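Local coordinates for hypothetical protein Atu2327 (Agrobacterium tumefaciens, PDB 2O8I), which is of unknown function but belongs to the OHCU decarboxylase family, whose characterised members decarboxylate 2-oxo-4-hydroxy-4-carboxy-5-ureidoimidazoline in the breakdown of urate to allantoin, at residues G121-R124 with H125-L128; Q141-A144 with T145-Q149; M1-R4 with E5-V8. All coordinates share one frame; numbering follows the deposited sequence.

Interaction 1. Residues G121-R124 with H125-L128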
ATOM      1  N   GLY A 121     -13.374   5.526   9.963  1.00 37.47           N
ATOM      2  CA  GLY A 121     -14.134   5.881  11.158  1.00 36.97           C
ATOM      3  C   GLY A 121     -13.681   5.234  12.474  1.00 36.82           C
ATOM      4  O   GLY A 121     -14.342   5.371  13.479  1.00 37.26           O
ATOM      5  N   LEU A 122     -12.560   4.530  12.477  1.00 36.08           N
ATOM      6  CA  LEU A 122     -12.179   3.743  13.632  1.00 35.36           C
ATOM      7  C   LEU A 122     -11.046   4.469  14.347  1.00 35.21           C
ATOM      8  O   LEU A 122     -10.148   5.047  13.710  1.00 34.71           O
ATOM      9  CB  LEU A 122     -11.744   2.314  13.212  1.00 34.88           C
ATOM     10  CG  LEU A 122     -12.737   1.130  13.359  1.00 35.99           C
ATOM     11  CD1 LEU A 122     -14.178   1.344  12.851  1.00 32.97           C
ATOM     12  CD2 LEU A 122     -12.198  -0.137  12.809  1.00 34.45           C
ATOM     13  N   ASN A 123     -11.085   4.433  15.668  1.00 33.88           N
ATOM     14  CA  ASN A 123      -9.993   4.984  16.425  1.00 33.53           C
ATOM     15  C   ASN A 123      -9.072   3.844  16.883  1.00 33.78           C
ATOM     16  O   ASN A 123      -9.342   2.658  16.651  1.00 33.96           O
ATOM     17  CB  ASN A 123     -10.538   5.825  17.605  1.00 32.50           C
ATOM     18  CG  ASN A 123     -11.361   4.992  18.575  1.00 31.02           C
ATOM     19  OD1 ASN A 123     -10.922   3.913  19.012  1.00 31.05           O
ATOM     20  ND2 ASN A 123     -12.547   5.473  18.921  1.00 23.52           N
ATOM     21  N   ARG A 124      -7.996   4.208  17.557  1.00 34.64           N
ATOM     22  CA  ARG A 124      -7.043   3.243  18.089  1.00 35.28           C
ATOM     23  C   ARG A 124      -7.676   2.183  18.978  1.00 34.76           C
ATOM     24  O   ARG A 124      -7.365   1.010  18.832  1.00 35.42           O
ATOM     25  CB  ARG A 124      -5.952   3.983  18.863  1.00 35.82           C
ATOM     26  CG  ARG A 124      -4.882   3.054  19.391  1.00 37.28           C
ATOM     27  CD  ARG A 124      -3.820   3.830  20.129  1.00 37.90           C
ATOM     28  NE  ARG A 124      -4.364   4.617  21.234  1.00 38.74           N
ATOM     29  CZ  ARG A 124      -4.389   4.209  22.498  1.00 39.41           C
ATOM     30  NH1 ARG A 124      -3.917   2.997  22.830  1.00 39.14           N
ATOM     31  NH2 ARG A 124      -4.894   5.011  23.426  1.00 37.10           N
ATOM     32  N   HIS A 125      -8.552   2.594  19.895  1.00 34.50           N
ATOM     33  CA  HIS A 125      -9.285   1.646  20.726  1.00 34.77           C
ATOM     34  C   HIS A 125     -10.101   0.631  19.943  1.00 36.04           C
ATOM     35  O   HIS A 125     -10.024  -0.570  20.250  1.00 36.42           O
ATOM     36  CB  HIS A 125     -10.154   2.359  21.748  1.00 34.38           C
ATOM     37  CG  HIS A 125      -9.349   3.028  22.804  1.00 32.83           C
ATOM     38  ND1 HIS A 125      -8.458   2.329  23.608  1.00 30.86           N
ATOM     39  CD2 HIS A 125      -9.258   4.330  23.160  1.00 29.86           C
ATOM     40  CE1 HIS A 125      -7.858   3.186  24.415  1.00 31.58           C
ATOM     41  NE2 HIS A 125      -8.327   4.403  24.167  1.00 30.96           N
ATOM     42  N   ASP A 126     -10.850   1.093  18.930  1.00 36.61           N
ATOM     43  CA  ASP A 126     -11.648   0.181  18.105  1.00 38.10           C
ATOM     44  C   ASP A 126     -10.801  -0.955  17.572  1.00 39.24           C
ATOM     45  O   ASP A 126     -11.262  -2.093  17.479  1.00 39.89           O
ATOM     46  CB  ASP A 126     -12.305   0.896  16.929  1.00 37.61           C
ATOM     47  CG  ASP A 126     -13.244   1.992  17.372  1.00 37.63           C
ATOM     48  OD1 ASP A 126     -13.969   1.784  18.354  1.00 32.01           O
ATOM     49  OD2 ASP A 126     -13.233   3.082  16.751  1.00 40.38           O
ATOM     50  N   ILE A 127      -9.558  -0.631  17.229  1.00 40.28           N
ATOM     51  CA  ILE A 127      -8.675  -1.591  16.594  1.00 40.88           C
ATOM     52  C   ILE A 127      -8.123  -2.607  17.597  1.00 41.03           C
ATOM     53  O   ILE A 127      -8.162  -3.844  17.338  1.00 40.99           O
ATOM     54  CB  ILE A 127      -7.544  -0.878  15.805  1.00 41.25           C
ATOM     55  CG1 ILE A 127      -8.113  -0.422  14.452  1.00 41.74           C
ATOM     56  CG2 ILE A 127      -6.342  -1.828  15.600  1.00 39.45           C
ATOM     57  CD1 ILE A 127      -7.504   0.836  13.948  1.00 43.18           C
ATOM     58  N   LEU A 128      -7.623  -2.081  18.724  1.00 39.93           N
ATOM     59  CA  LEU A 128      -7.213  -2.915  19.839  1.00 39.05           C
ATOM     60  C   LEU A 128      -8.347  -3.863  20.270  1.00 38.88           C
ATOM     61  O   LEU A 128      -8.110  -5.040  20.580  1.00 38.98           O
ATOM     62  CB  LEU A 128      -6.736  -2.033  20.980  1.00 38.52           C
ATOM     63  CG  LEU A 128      -5.480  -1.246  20.566  1.00 39.29           C
ATOM     64  CD1 LEU A 128      -5.022  -0.201  21.604  1.00 35.85           C
ATOM     65  CD2 LEU A 128      -4.358  -2.237  20.258  1.00 36.89           C
TER
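N123 holds its CG between its own backbone N and carbonyl carbon (chi1 62°), while D126 sets its CG beside the backbone N (chi1 -60°), and these two torsions turn the side chains back on each other's main chain. The result is a capping box at the start of helix 124-135, a worked case of how a helix deals with backbone N-H groups that no preceding turn can serve. As N-cap, N123 OD1 accepts D126 N at 2.8 Å, the donor tilted somewhat out of the amide carbonyl plane. In return D126 OD2 accepts N123 N at 2.8 Å in a nearly straight bond (170°), meeting OD2 from the anti side but well out of the carboxylate plane. The two side chains cross at about a right angle, yet their amide and carboxylate planes are nearly parallel and stacked. The negative charge of D126, at the amino end of the helix, is probably favoured by the helix dipole. Beside the box, L122 CG lies 3.6 Å from D126 CB, and the side chain continues onto I117, so the polar cap has an apolar flank. The regular helical ladder begins with L128 N bonded to R124 O at 3.1 Å, in the carbonyl plane; I127 N makes only weak bonds to N123 O and R124 O. I127 and L128 both pack on F100 of helix 94-111, fixing this first turn against its neighbour. R124 runs outward in extended form as far as CD and then bends at chi3. Its guanidinium lies obliquely to the H125 ring, with R124 NH2 3.6 Å from H125 NE2, and R124 NH1 also comes within 3.6 Å of the methyl L128 CD1.

Interaction 2. Residues Q141-A144 with T145-Q149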
ATOM      1  N   GLN A 141     -13.296 -19.134  11.739  1.00 40.62           N
ATOM      2  CA  GLN A 141     -13.965 -17.866  12.069  1.00 41.04           C
ATOM      3  C   GLN A 141     -13.203 -16.664  11.501  1.00 41.46           C
ATOM      4  O   GLN A 141     -13.800 -15.818  10.817  1.00 42.19           O
ATOM      5  CB  GLN A 141     -14.135 -17.692  13.566  1.00 40.76           C
ATOM      6  CG  GLN A 141     -14.830 -18.837  14.257  1.00 40.87           C
ATOM      7  CD  GLN A 141     -14.721 -18.737  15.780  1.00 42.96           C
ATOM      8  OE1 GLN A 141     -13.628 -18.792  16.373  1.00 40.76           O
ATOM      9  NE2 GLN A 141     -15.860 -18.577  16.416  1.00 41.86           N
ATOM     10  N   GLU A 142     -11.894 -16.614  11.757  1.00 41.05           N
ATOM     11  CA  GLU A 142     -11.013 -15.574  11.217  1.00 41.13           C
ATOM     12  C   GLU A 142     -10.941 -15.529   9.702  1.00 41.15           C
ATOM     13  O   GLU A 142     -10.682 -14.484   9.115  1.00 40.96           O
ATOM     14  CB  GLU A 142      -9.597 -15.708  11.749  1.00 40.32           C
ATOM     15  CG  GLU A 142      -9.507 -15.180  13.069  1.00 42.87           C
ATOM     16  CD  GLU A 142     -10.090 -13.789  13.164  1.00 46.20           C
ATOM     17  OE1 GLU A 142      -9.401 -12.842  12.685  1.00 43.11           O
ATOM     18  OE2 GLU A 142     -11.214 -13.671  13.751  1.00 46.22           O
ATOM     19  N   PHE A 143     -11.138 -16.663   9.069  1.00 41.11           N
ATOM     20  CA  PHE A 143     -11.141 -16.675   7.635  1.00 41.53           C
ATOM     21  C   PHE A 143     -12.440 -16.047   7.157  1.00 41.96           C
ATOM     22  O   PHE A 143     -12.420 -15.239   6.233  1.00 42.66           O
ATOM     23  CB  PHE A 143     -10.975 -18.087   7.113  1.00 41.28           C
ATOM     24  CG  PHE A 143     -10.648 -18.154   5.671  1.00 40.60           C
ATOM     25  CD1 PHE A 143      -9.331 -18.110   5.252  1.00 39.76           C
ATOM     26  CD2 PHE A 143     -11.661 -18.296   4.729  1.00 40.77           C
ATOM     27  CE1 PHE A 143      -9.001 -18.186   3.904  1.00 39.96           C
ATOM     28  CE2 PHE A 143     -11.357 -18.360   3.381  1.00 41.78           C
ATOM     29  CZ  PHE A 143     -10.014 -18.310   2.958  1.00 40.99           C
ATOM     30  N   ALA A 144     -13.552 -16.364   7.813  1.00 41.78           N
ATOM     31  CA  ALA A 144     -14.805 -15.672   7.518  1.00 42.13           C
ATOM     32  C   ALA A 144     -14.670 -14.144   7.747  1.00 42.26           C
ATOM     33  O   ALA A 144     -14.974 -13.365   6.858  1.00 42.54           O
ATOM     34  CB  ALA A 144     -15.983 -16.262   8.334  1.00 41.26           C
ATOM     35  N   THR A 145     -14.192 -13.734   8.921  1.00 42.16           N
ATOM     36  CA  THR A 145     -14.029 -12.318   9.242  1.00 42.22           C
ATOM     37  C   THR A 145     -13.082 -11.597   8.275  1.00 42.91           C
ATOM     38  O   THR A 145     -13.455 -10.551   7.743  1.00 43.77           O
ATOM     39  CB  THR A 145     -13.547 -12.137  10.686  1.00 42.00           C
ATOM     40  OG1 THR A 145     -14.560 -12.608  11.539  1.00 40.99           O
ATOM     41  CG2 THR A 145     -13.313 -10.680  11.055  1.00 42.44           C
ATOM     42  N   ALA A 146     -11.883 -12.157   8.052  1.00 42.45           N
ATOM     43  CA  ALA A 146     -10.857 -11.532   7.211  1.00 41.64           C
ATOM     44  C   ALA A 146     -11.350 -11.342   5.809  1.00 42.39           C
ATOM     45  O   ALA A 146     -11.177 -10.275   5.262  1.00 43.34           O
ATOM     46  CB  ALA A 146      -9.584 -12.328   7.199  1.00 40.50           C
ATOM     47  N   THR A 147     -11.986 -12.361   5.232  1.00 42.73           N
ATOM     48  CA  THR A 147     -12.538 -12.251   3.878  1.00 42.19           C
ATOM     49  C   THR A 147     -13.642 -11.192   3.811  1.00 42.18           C
ATOM     50  O   THR A 147     -13.773 -10.493   2.803  1.00 42.37           O
ATOM     51  CB  THR A 147     -13.095 -13.611   3.322  1.00 42.02           C
ATOM     52  OG1 THR A 147     -14.094 -14.123   4.205  1.00 41.70           O
ATOM     53  CG2 THR A 147     -11.994 -14.639   3.122  1.00 40.23           C
ATOM     54  N   GLY A 148     -14.430 -11.092   4.881  1.00 42.01           N
ATOM     55  CA  GLY A 148     -15.482 -10.081   4.996  1.00 41.76           C
ATOM     56  C   GLY A 148     -14.863  -8.697   4.993  1.00 42.21           C
ATOM     57  O   GLY A 148     -15.367  -7.793   4.347  1.00 42.74           O
ATOM     58  N   GLN A 149     -13.749  -8.544   5.708  1.00 41.50           N
ATOM     59  CA  GLN A 149     -13.076  -7.273   5.830  1.00 40.88           C
ATOM     60  C   GLN A 149     -12.415  -6.829   4.513  1.00 40.90           C
ATOM     61  O   GLN A 149     -12.438  -5.655   4.172  1.00 41.23           O
ATOM     62  CB  GLN A 149     -12.046  -7.315   6.976  1.00 40.03           C
ATOM     63  CG  GLN A 149     -12.700  -7.337   8.373  1.00 38.61           C
ATOM     64  CD  GLN A 149     -13.515  -6.086   8.700  1.00 36.88           C
ATOM     65  OE1 GLN A 149     -12.996  -4.957   8.760  1.00 38.84           O
ATOM     66  NE2 GLN A 149     -14.781  -6.278   8.911  1.00 31.95           N
TER
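F143 and T147, one turn apart on helix 139-161, cross obliquely, and the methyl of the threonine rests over one face of the phenyl ring. T147 CG2 stands 4.1 Å from the ring centroid of F143 and 24° off the ring normal, a CH-pi contact displaced toward the CE2 side. The i to i+4 spacing makes this possible: F143 carries its CG anti to its backbone N (chi1 -166°), and T147 directs CG2 back along the helix toward the ring. The same rotation of T147 (chi1 57°) swings OG1 over the main chain, where it lies 2.9 Å from F143 O and 2.9 Å from A144 O. Its single proton can go to either carbonyl. F143 O also receives T147 N at 3.1 Å. On another side of the helix E142 and T145 run alongside each other in the same direction, with E142 OE2 4.1 Å from T145 CB. The hydroxyl of T145 makes a weak bond to Q141 O, the carbonyl that already accepts T145 N at 2.8 Å. The E142 chain bends at chi2, and OE1 meets R134 NE in a salt bridge and Y107 OH in a hydrogen bond. F143 packs on L57 and L60, so the turn lies between helix 53-62, which T147 also touches at R56, and the loop carrying F113, which A146 meets. This implies a division of labour within T147, which can give its hydroxyl proton to a carbonyl of its own helix, as buried threonines in helices often do, while its methyl covers the aromatic face.

Interaction 3. Residues M1-R4 with E5-V8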
HETATM    1  N   MSE A   1     -15.673   3.229 -24.379  1.00 31.03           N
HETATM    2  CA  MSE A   1     -15.629   1.762 -24.101  1.00 31.40           C
HETATM    3  C   MSE A   1     -14.444   1.422 -23.226  1.00 30.06           C
HETATM    4  O   MSE A   1     -13.330   1.839 -23.489  1.00 30.01           O
HETATM    5  CB  MSE A   1     -15.472   0.983 -25.410  1.00 33.40           C
HETATM    6  CG  MSE A   1     -16.682   1.050 -26.398  1.00 38.46           C
HETATM    7 SE   MSE A   1     -18.400   0.464 -25.556  1.00 50.75          SE
HETATM    8  CE  MSE A   1     -19.609   1.655 -26.596  1.00 40.99           C
ATOM      9  N   VAL A   2     -14.650   0.620 -22.208  1.00 28.23           N
ATOM     10  CA  VAL A   2     -13.541   0.271 -21.330  1.00 26.78           C
ATOM     11  C   VAL A   2     -12.777  -0.971 -21.817  1.00 26.60           C
ATOM     12  O   VAL A   2     -13.287  -2.071 -21.727  1.00 26.50           O
ATOM     13  CB  VAL A   2     -14.056   0.069 -19.879  1.00 26.22           C
ATOM     14  CG1 VAL A   2     -12.940  -0.235 -18.946  1.00 24.60           C
ATOM     15  CG2 VAL A   2     -14.810   1.302 -19.432  1.00 24.62           C
ATOM     16  N   THR A   3     -11.558  -0.806 -22.325  1.00 26.68           N
ATOM     17  CA  THR A   3     -10.756  -1.961 -22.724  1.00 27.04           C
ATOM     18  C   THR A   3     -10.338  -2.803 -21.538  1.00 28.49           C
ATOM     19  O   THR A   3     -10.465  -2.390 -20.387  1.00 29.52           O
ATOM     20  CB  THR A   3      -9.476  -1.579 -23.413  1.00 26.70           C
ATOM     21  OG1 THR A   3      -8.629  -0.991 -22.453  1.00 29.18           O
ATOM     22  CG2 THR A   3      -9.693  -0.606 -24.550  1.00 23.74           C
ATOM     23  N   ARG A   4      -9.829  -4.001 -21.811  1.00 29.82           N
ATOM     24  CA  ARG A   4      -9.408  -4.936 -20.757  1.00 30.34           C
ATOM     25  C   ARG A   4      -8.249  -4.366 -19.961  1.00 30.82           C
ATOM     26  O   ARG A   4      -8.195  -4.478 -18.752  1.00 31.95           O
ATOM     27  CB  ARG A   4      -8.909  -6.215 -21.414  1.00 30.68           C
ATOM     28  CG  ARG A   4      -8.862  -7.408 -20.530  1.00 32.45           C
ATOM     29  CD  ARG A   4      -7.835  -8.453 -21.037  1.00 36.09           C
ATOM     30  NE  ARG A   4      -7.771  -9.547 -20.074  1.00 33.74           N
ATOM     31  CZ  ARG A   4      -8.746 -10.423 -19.913  1.00 35.60           C
ATOM     32  NH1 ARG A   4      -9.832 -10.360 -20.689  1.00 33.73           N
ATOM     33  NH2 ARG A   4      -8.642 -11.347 -18.959  1.00 35.33           N
ATOM     34  N   GLU A   5      -7.313  -3.773 -20.678  1.00 31.31           N
ATOM     35  CA  GLU A   5      -6.067  -3.338 -20.159  1.00 32.09           C
ATOM     36  C   GLU A   5      -6.392  -2.251 -19.173  1.00 31.55           C
ATOM     37  O   GLU A   5      -5.804  -2.161 -18.098  1.00 31.78           O
ATOM     38  CB  GLU A   5      -5.226  -2.784 -21.302  1.00 32.97           C
ATOM     39  CG  GLU A   5      -3.788  -2.586 -20.943  1.00 39.35           C
ATOM     40  CD  GLU A   5      -3.281  -1.175 -21.291  1.00 46.51           C
ATOM     41  OE1 GLU A   5      -3.148  -0.918 -22.520  1.00 46.48           O
ATOM     42  OE2 GLU A   5      -3.020  -0.345 -20.345  1.00 47.35           O
ATOM     43  N   GLU A   6      -7.372  -1.453 -19.535  1.00 30.43           N
ATOM     44  CA  GLU A   6      -7.730  -0.344 -18.739  1.00 29.82           C
ATOM     45  C   GLU A   6      -8.524  -0.764 -17.489  1.00 28.60           C
ATOM     46  O   GLU A   6      -8.197  -0.376 -16.370  1.00 29.72           O
ATOM     47  CB  GLU A   6      -8.440   0.681 -19.604  1.00 30.01           C
ATOM     48  CG  GLU A   6      -9.272   1.625 -18.781  1.00 33.44           C
ATOM     49  CD  GLU A   6     -10.201   2.543 -19.591  1.00 39.85           C
ATOM     50  OE1 GLU A   6     -10.307   2.451 -20.913  1.00 38.82           O
ATOM     51  OE2 GLU A   6     -10.832   3.337 -18.812  1.00 37.21           O
ATOM     52  N   PHE A   7      -9.531  -1.582 -17.654  1.00 27.12           N
ATOM     53  CA  PHE A   7     -10.227  -2.149 -16.503  1.00 26.30           C
ATOM     54  C   PHE A   7      -9.328  -2.813 -15.468  1.00 27.13           C
ATOM     55  O   PHE A   7      -9.503  -2.636 -14.276  1.00 27.75           O
ATOM     56  CB  PHE A   7     -11.221  -3.175 -16.994  1.00 25.15           C
ATOM     57  CG  PHE A   7     -12.176  -3.680 -15.956  1.00 22.19           C
ATOM     58  CD1 PHE A   7     -13.438  -3.100 -15.814  1.00 21.03           C
ATOM     59  CD2 PHE A   7     -11.871  -4.806 -15.208  1.00 20.26           C
ATOM     60  CE1 PHE A   7     -14.371  -3.596 -14.886  1.00 20.26           C
ATOM     61  CE2 PHE A   7     -12.806  -5.341 -14.271  1.00 20.38           C
ATOM     62  CZ  PHE A   7     -14.046  -4.716 -14.095  1.00 21.64           C
ATOM     63  N   VAL A   8      -8.377  -3.605 -15.911  1.00 28.05           N
ATOM     64  CA  VAL A   8      -7.542  -4.327 -14.991  1.00 28.60           C
ATOM     65  C   VAL A   8      -6.593  -3.346 -14.366  1.00 29.92           C
ATOM     66  O   VAL A   8      -6.180  -3.520 -13.229  1.00 31.07           O
ATOM     67  CB  VAL A   8      -6.790  -5.468 -15.721  1.00 29.71           C
ATOM     68  CG1 VAL A   8      -5.659  -6.041 -14.869  1.00 27.39           C
ATOM     69  CG2 VAL A   8      -7.814  -6.561 -16.127  1.00 28.12           C
TER
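The N-cap of helix 4-11, the first helix of the chain, is formed by T3, whose hydroxyl takes the place of a missing backbone acceptor. T3 OG1 accepts the N-H of E6 at 3.2 Å with an angle of 151°, and the two side chains cross at about a right angle. The hydroxyl can do this because chi1 of 70° sets OG1 between the backbone N and the carbonyl carbon of T3, over the first turn; E6 CB is 3.3 Å from the same oxygen. The carbonyl of T3 is used too: T3 O receives F7 N at 3.0 Å in an almost linear bond, and E6 N only weakly. V8 N then bonds R4 O at 3.0 Å, and the helical pattern is under way. V2, just ahead of the cap, closes the turn from its apolar side. Its CG1 lies 3.9 Å from F7 CB, near the plane of the phenyl ring at its edge, and 4.0 Å from E6 CD. Beyond the cap, R4 reaches helix 19-27 with salt bridges to D27 and E23, and V2 O bonds the hydroxyl of Y26. F7 meets Y26 edge-to-face and touches A25, so this first turn is pinned to helix 19-27 by both charge and aromatic packing, while E5 packs on S105 of the second subunit.

Along the chain the order is interaction 3, interaction 1, interaction 2. Interactions 1 and 3 both start a helix, 124-135 and 4-11 respectively, whereas interaction 2 lies inside helix 139-161, which directly follows helix 124-135. Interactions 1 and 2 have centres 18 Å apart and nearest atoms about 6 Å apart, so they do not touch. Interaction 3 sits on the opposite side of the chain's centre from both, its centre 37 Å from that of interaction 1 and 30 Å from that of interaction 2. In this all-helical protein the two caps supply acceptors for first-turn N-H groups, while in interaction 2 threonine hydroxyls turn to carbonyls inside the helix.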